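Local coordinates for penicillin-binding protein activator LpoB (Escherichia coli, PDB 4Q6Z) that forms the C-terminal domain of an outer-membrane lipoprotein that probably regulates peptidoglycan synthesis by activating penicillin-binding protein 1B, at residues A[6-20]-A[113-127]. Residues are numbered along the deposited sequence; the frame is centred on the assembly and turned at random.
Sequences AMQPMVSKMLGADGV and LQMQLMLVQTGEIIW
Met14 lies across one face of the Trp127 indole, the two side chains running at about a right angle to each other. Met14 CB stands 3.6 Å from the centroid of the Trp127 six-membered ring and only 1° off the ring normal, which identifies a CH-pi contact. Met14 CG follows over the same face, 3.5 Å from Trp127 CE3; the torsion that sets CG anti to the backbone N (chi1 -176°) carries the chain across the ring. Met14 SD is already oblique, 4.4 Å from the centroid of the Trp127 six-membered ring, a Met-aromatic contact, and it also approaches Leu117 CD1 and CD2. Ala17 CB reaches Trp127 CD1 obliquely on the five-membered ring, while the carbonyl of Met10 comes near CH2.

Toward the N-terminal end of segment 6-20 the contact is aliphatic. Met10 CB touches Met115 CE at 3.8 Å, and a bend at chi3 brings Met10 CE to the side chain of Leu113. Met7 CG packs on Leu113 CD2, crossing that side chain at about a right angle. Beyond the helix, Val20 CG2 meets Leu117 CD2 at 3.5 Å. No direct hydrogen bond joins the two segments; a water donates to Asp18 O, but its link onward to Ile126 O is doubtful.

A classic beta bulge puts Ile126 and Trp127 opposite the single residue Leu117, with Leu117 N bonded to Trp127 O and Ile126 N to Leu117 O. The axes of helix segment 6-15 and strand 113-119 come within 10.1 Å at their closest, inclined by 25°. Helix 3-15 thus packs on antiparallel strands 111-119 and 124-132 of the mixed sheet, the latter an outermost strand, while Leu48 and Leu52 of helix 41-53 touch Met7, Met14 and Met115.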
loop_
_atom_site.group_PDB
_atom_site.type_symbol
_atom_site.label_atom_id
_atom_site.label_comp_id
_atom_site.label_asym_id
_atom_site.label_seq_id
_atom_site.Cartn_x
_atom_site.Cartn_y
_atom_site.Cartn_z
ATOM N N ALA A 6 14.208 3.128 2.325
ATOM C CA ALA A 6 13.124 3.721 3.137
ATOM C C ALA A 6 12.021 2.730 3.530
ATOM O O ALA A 6 11.444 2.828 4.612
ATOM C CB ALA A 6 12.515 4.901 2.413
ATOM N N MET A 7 11.756 1.768 2.654
ATOM C CA MET A 7 10.587 0.899 2.773
ATOM C C MET A 7 10.865 -0.291 3.671
ATOM O O MET A 7 10.044 -0.620 4.522
ATOM C CB MET A 7 10.132 0.422 1.398
ATOM C CG MET A 7 9.412 1.506 0.617
ATOM S SD MET A 7 8.973 1.040 -1.069
ATOM C CE MET A 7 7.892 2.363 -1.565
ATOM N N GLN A 8 12.020 -0.925 3.487
ATOM C CA GLN A 8 12.411 -2.090 4.319
ATOM C C GLN A 8 12.316 -1.828 5.829
ATOM O O GLN A 8 11.805 -2.675 6.563
ATOM C CB GLN A 8 13.841 -2.576 3.994
ATOM C CG GLN A 8 13.960 -3.421 2.737
ATOM C CD GLN A 8 13.285 -4.778 2.854
ATOM O OE1 GLN A 8 12.811 -5.177 3.919
ATOM N NE2 GLN A 8 13.225 -5.493 1.743
ATOM N N PRO A 9 12.851 -0.679 6.300
ATOM C CA PRO A 9 12.682 -0.342 7.724
ATOM C C PRO A 9 11.222 -0.154 8.109
ATOM O O PRO A 9 10.843 -0.530 9.204
ATOM C CB PRO A 9 13.442 0.988 7.900
ATOM C CG PRO A 9 14.016 1.347 6.578
ATOM C CD PRO A 9 13.741 0.260 5.587
ATOM N N MET A 10 10.430 0.431 7.216
ATOM C CA MET A 10 9.014 0.700 7.487
ATOM C C MET A 10 8.158 -0.559 7.516
ATOM O O MET A 10 7.341 -0.725 8.415
ATOM C CB MET A 10 8.432 1.671 6.459
ATOM C CG MET A 10 8.785 3.114 6.755
ATOM S SD MET A 10 7.764 4.273 5.830
ATOM C CE MET A 10 9.040 4.658 4.653
ATOM N N VAL A 11 8.324 -1.424 6.525
ATOM C CA VAL A 11 7.619 -2.704 6.490
ATOM C C VAL A 11 7.933 -3.511 7.740
ATOM O O VAL A 11 7.040 -4.024 8.405
ATOM C CB VAL A 11 8.016 -3.519 5.258
ATOM C CG1 VAL A 11 7.576 -4.967 5.390
ATOM C CG2 VAL A 11 7.414 -2.888 4.007
ATOM N N SER A 12 9.208 -3.603 8.065
ATOM C CA SER A 12 9.639 -4.218 9.305
ATOM C C SER A 12 8.983 -3.560 10.519
ATOM O O SER A 12 8.473 -4.236 11.395
ATOM C CB SER A 12 11.165 -4.144 9.424
ATOM O OG SER A 12 11.616 -4.788 10.601
ATOM N N LYS A 13 9.004 -2.236 10.572
ATOM C CA LYS A 13 8.384 -1.475 11.670
ATOM C C LYS A 13 6.941 -1.900 11.818
ATOM O O LYS A 13 6.472 -2.148 12.916
ATOM C CB LYS A 13 8.447 0.026 11.344
ATOM C CG LYS A 13 8.597 0.992 12.502
ATOM C CD LYS A 13 8.983 2.358 11.936
ATOM C CE LYS A 13 8.354 3.509 12.689
ATOM N NZ LYS A 13 9.063 3.774 13.964
ATOM N N MET A 14 6.264 -1.994 10.674
ATOM C CA MET A 14 4.843 -2.337 10.572
ATOM C C MET A 14 4.574 -3.751 11.089
ATOM O O MET A 14 3.629 -3.996 11.838
ATOM C CB MET A 14 4.402 -2.218 9.109
ATOM C CG MET A 14 2.912 -2.443 8.856
ATOM S SD MET A 14 2.410 -2.284 7.131
ATOM C CE MET A 14 3.170 -3.740 6.432
ATOM N N LEU A 15 5.411 -4.680 10.654
ATOM C CA LEU A 15 5.402 -6.057 11.164
ATOM C C LEU A 15 5.511 -6.142 12.690
ATOM O O LEU A 15 4.866 -6.977 13.313
ATOM C CB LEU A 15 6.552 -6.858 10.536
ATOM C CG LEU A 15 6.301 -7.701 9.299
ATOM C CD1 LEU A 15 7.537 -8.516 8.996
ATOM C CD2 LEU A 15 5.113 -8.621 9.478
ATOM N N GLY A 16 6.334 -5.282 13.279
ATOM C CA GLY A 16 6.599 -5.319 14.714
ATOM C C GLY A 16 5.515 -4.644 15.524
ATOM O O GLY A 16 5.543 -4.666 16.751
ATOM N N ALA A 17 4.585 -4.000 14.824
ATOM C CA ALA A 17 3.713 -3.008 15.419
ATOM C C ALA A 17 2.508 -3.703 16.011
ATOM O O ALA A 17 2.054 -4.745 15.519
ATOM C CB ALA A 17 3.276 -1.974 14.391
ATOM N N ASP A 18 1.975 -3.078 17.053
ATOM C CA ASP A 18 0.917 -3.659 17.854
ATOM C C ASP A 18 -0.376 -3.579 17.056
ATOM O O ASP A 18 -0.731 -2.516 16.581
ATOM C CB ASP A 18 0.818 -2.915 19.199
ATOM C CG ASP A 18 1.924 -3.339 20.200
ATOM O OD1 ASP A 18 2.106 -2.661 21.249
ATOM O OD2 ASP A 18 2.612 -4.353 19.932
ATOM N N GLY A 19 -1.053 -4.711 16.873
ATOM C CA GLY A 19 -2.264 -4.780 16.029
ATOM C C GLY A 19 -2.071 -5.314 14.607
ATOM O O GLY A 19 -3.062 -5.616 13.914
ATOM N N VAL A 20 -0.824 -5.464 14.172
ATOM C CA VAL A 20 -0.550 -6.017 12.838
ATOM C C VAL A 20 -0.286 -7.521 12.874
ATOM O O VAL A 20 0.719 -7.956 13.397
ATOM C CB VAL A 20 0.653 -5.325 12.174
ATOM C CG1 VAL A 20 0.908 -5.932 10.803
ATOM C CG2 VAL A 20 0.402 -3.837 12.032
ATOM N N LEU A 113 8.035 9.332 2.583
ATOM C CA LEU A 113 7.120 8.209 2.355
ATOM C C LEU A 113 6.226 7.942 3.566
ATOM O O LEU A 113 6.700 7.759 4.675
ATOM C CB LEU A 113 7.939 6.981 2.055
ATOM C CG LEU A 113 7.235 5.638 1.917
ATOM C CD1 LEU A 113 6.112 5.679 0.888
ATOM C CD2 LEU A 113 8.280 4.612 1.520
ATOM N N GLN A 114 4.929 7.936 3.345
ATOM C CA GLN A 114 3.975 7.754 4.414
ATOM C C GLN A 114 3.140 6.499 4.108
ATOM O O GLN A 114 2.534 6.401 3.043
ATOM C CB GLN A 114 3.096 9.009 4.495
ATOM C CG GLN A 114 2.805 9.492 5.912
ATOM C CD GLN A 114 1.664 8.718 6.570
ATOM O OE1 GLN A 114 1.803 8.100 7.648
ATOM N NE2 GLN A 114 0.515 8.758 5.916
ATOM N N MET A 115 3.098 5.546 5.030
ATOM C CA MET A 115 2.232 4.377 4.854
ATOM C C MET A 115 1.161 4.345 5.911
ATOM O O MET A 115 1.426 4.701 7.051
ATOM C CB MET A 115 3.030 3.102 4.960
ATOM C CG MET A 115 3.969 2.842 3.807
ATOM S SD MET A 115 4.890 1.316 4.153
ATOM C CE MET A 115 6.395 1.681 3.241
ATOM N N GLN A 116 -0.037 3.900 5.531
ATOM C CA GLN A 116 -1.076 3.550 6.500
ATOM C C GLN A 116 -1.675 2.202 6.226
ATOM O O GLN A 116 -2.140 1.922 5.134
ATOM C CB GLN A 116 -2.220 4.532 6.468
ATOM C CG GLN A 116 -1.833 5.953 6.758
ATOM C CD GLN A 116 -2.489 6.857 5.754
ATOM O OE1 GLN A 116 -3.555 7.411 6.016
ATOM N NE2 GLN A 116 -1.878 6.975 4.569
ATOM N N LEU A 117 -1.697 1.381 7.250
ATOM C CA LEU A 117 -2.295 0.069 7.147
ATOM C C LEU A 117 -3.705 0.131 7.702
ATOM O O LEU A 117 -3.895 0.240 8.912
ATOM C CB LEU A 117 -1.448 -0.942 7.928
ATOM C CG LEU A 117 -1.877 -2.398 7.831
ATOM C CD1 LEU A 117 -1.576 -2.963 6.464
ATOM C CD2 LEU A 117 -1.154 -3.191 8.908
ATOM N N MET A 118 -4.690 0.040 6.816
ATOM C CA MET A 118 -6.088 0.045 7.236
ATOM C C MET A 118 -6.604 -1.362 7.435
ATOM O O MET A 118 -6.293 -2.265 6.648
ATOM C CB MET A 118 -6.961 0.732 6.212
ATOM C CG MET A 118 -8.416 0.699 6.596
ATOM S SD MET A 118 -9.401 1.619 5.431
ATOM C CE MET A 118 -9.291 0.585 3.969
ATOM N N LEU A 119 -7.407 -1.537 8.481
ATOM C CA LEU A 119 -8.068 -2.813 8.716
ATOM C C LEU A 119 -9.392 -2.835 7.997
ATOM O O LEU A 119 -10.302 -2.079 8.327
ATOM C CB LEU A 119 -8.270 -3.059 10.205
ATOM C CG LEU A 119 -8.992 -4.316 10.673
ATOM C CD1 LEU A 119 -8.415 -5.572 10.072
ATOM C CD2 LEU A 119 -8.892 -4.400 12.186
ATOM N N VAL A 120 -9.495 -3.726 7.026
ATOM C CA VAL A 120 -10.633 -3.753 6.123
ATOM C C VAL A 120 -11.948 -3.854 6.882
ATOM O O VAL A 120 -12.903 -3.144 6.590
ATOM C CB VAL A 120 -10.526 -4.946 5.164
ATOM C CG1 VAL A 120 -11.815 -5.142 4.386
ATOM C CG2 VAL A 120 -9.361 -4.724 4.213
ATOM N N GLN A 121 -12.002 -4.752 7.850
ATOM C CA GLN A 121 -13.249 -4.989 8.571
ATOM C C GLN A 121 -13.830 -3.763 9.264
ATOM O O GLN A 121 -15.041 -3.675 9.427
ATOM C CB GLN A 121 -13.036 -6.069 9.616
ATOM C CG GLN A 121 -14.328 -6.585 10.225
ATOM C CD GLN A 121 -14.141 -7.900 10.944
ATOM O OE1 GLN A 121 -13.428 -8.797 10.483
ATOM N NE2 GLN A 121 -14.761 -8.012 12.100
ATOM N N THR A 122 -12.974 -2.856 9.717
ATOM C CA THR A 122 -13.438 -1.678 10.450
ATOM C C THR A 122 -13.166 -0.353 9.761
ATOM O O THR A 122 -13.690 0.687 10.158
ATOM C CB THR A 122 -12.838 -1.639 11.858
ATOM O OG1 THR A 122 -11.429 -1.464 11.781
ATOM C CG2 THR A 122 -13.121 -2.925 12.569
ATOM N N GLY A 123 -12.358 -0.385 8.719
ATOM C CA GLY A 123 -11.969 0.852 8.028
ATOM C C GLY A 123 -11.007 1.664 8.858
ATOM O O GLY A 123 -10.723 2.806 8.578
ATOM N N GLU A 124 -10.477 1.031 9.874
ATOM C CA GLU A 124 -9.760 1.701 10.910
ATOM C C GLU A 124 -8.290 1.585 10.494
ATOM O O GLU A 124 -7.803 0.507 10.161
ATOM C CB GLU A 124 -10.075 0.969 12.222
ATOM C CG GLU A 124 -9.403 1.432 13.505
ATOM C CD GLU A 124 -9.344 0.318 14.556
ATOM O OE1 GLU A 124 -10.048 -0.727 14.392
ATOM O OE2 GLU A 124 -8.575 0.498 15.541
ATOM N N ILE A 125 -7.578 2.695 10.528
ATOM C CA ILE A 125 -6.133 2.690 10.342
ATOM C C ILE A 125 -5.460 2.192 11.625
ATOM O O ILE A 125 -5.495 2.879 12.635
ATOM C CB ILE A 125 -5.594 4.107 10.038
ATOM C CG1 ILE A 125 -6.276 4.721 8.805
ATOM C CG2 ILE A 125 -4.076 4.086 9.870
ATOM C CD1 ILE A 125 -5.944 4.042 7.497
ATOM N N ILE A 126 -4.805 1.034 11.569
ATOM C CA ILE A 126 -4.183 0.447 12.768
ATOM C C ILE A 126 -2.651 0.525 12.803
ATOM O O ILE A 126 -2.009 0.011 13.718
ATOM C CB ILE A 126 -4.583 -1.024 12.939
ATOM C CG1 ILE A 126 -4.113 -1.839 11.744
ATOM C CG2 ILE A 126 -6.086 -1.161 13.105
ATOM C CD1 ILE A 126 -4.131 -3.309 12.063
ATOM N N TRP A 127 -2.066 1.146 11.798
ATOM C CA TRP A 127 -0.647 1.468 11.856
ATOM C C TRP A 127 -0.385 2.557 10.860
ATOM O O TRP A 127 -1.054 2.635 9.832
ATOM C CB TRP A 127 0.241 0.261 11.538
ATOM C CG TRP A 127 1.699 0.600 11.496
ATOM C CD1 TRP A 127 2.537 0.692 12.551
ATOM C CD2 TRP A 127 2.480 0.910 10.338
ATOM N NE1 TRP A 127 3.804 1.039 12.141
ATOM C CE2 TRP A 127 3.796 1.180 10.783
ATOM C CE3 TRP A 127 2.200 0.983 8.973
ATOM C CZ2 TRP A 127 4.832 1.526 9.910
ATOM C CZ3 TRP A 127 3.225 1.324 8.103
ATOM C CH2 TRP A 127 4.527 1.592 8.575
HETATM O O HOH W 1 0.151 -0.481 14.729
#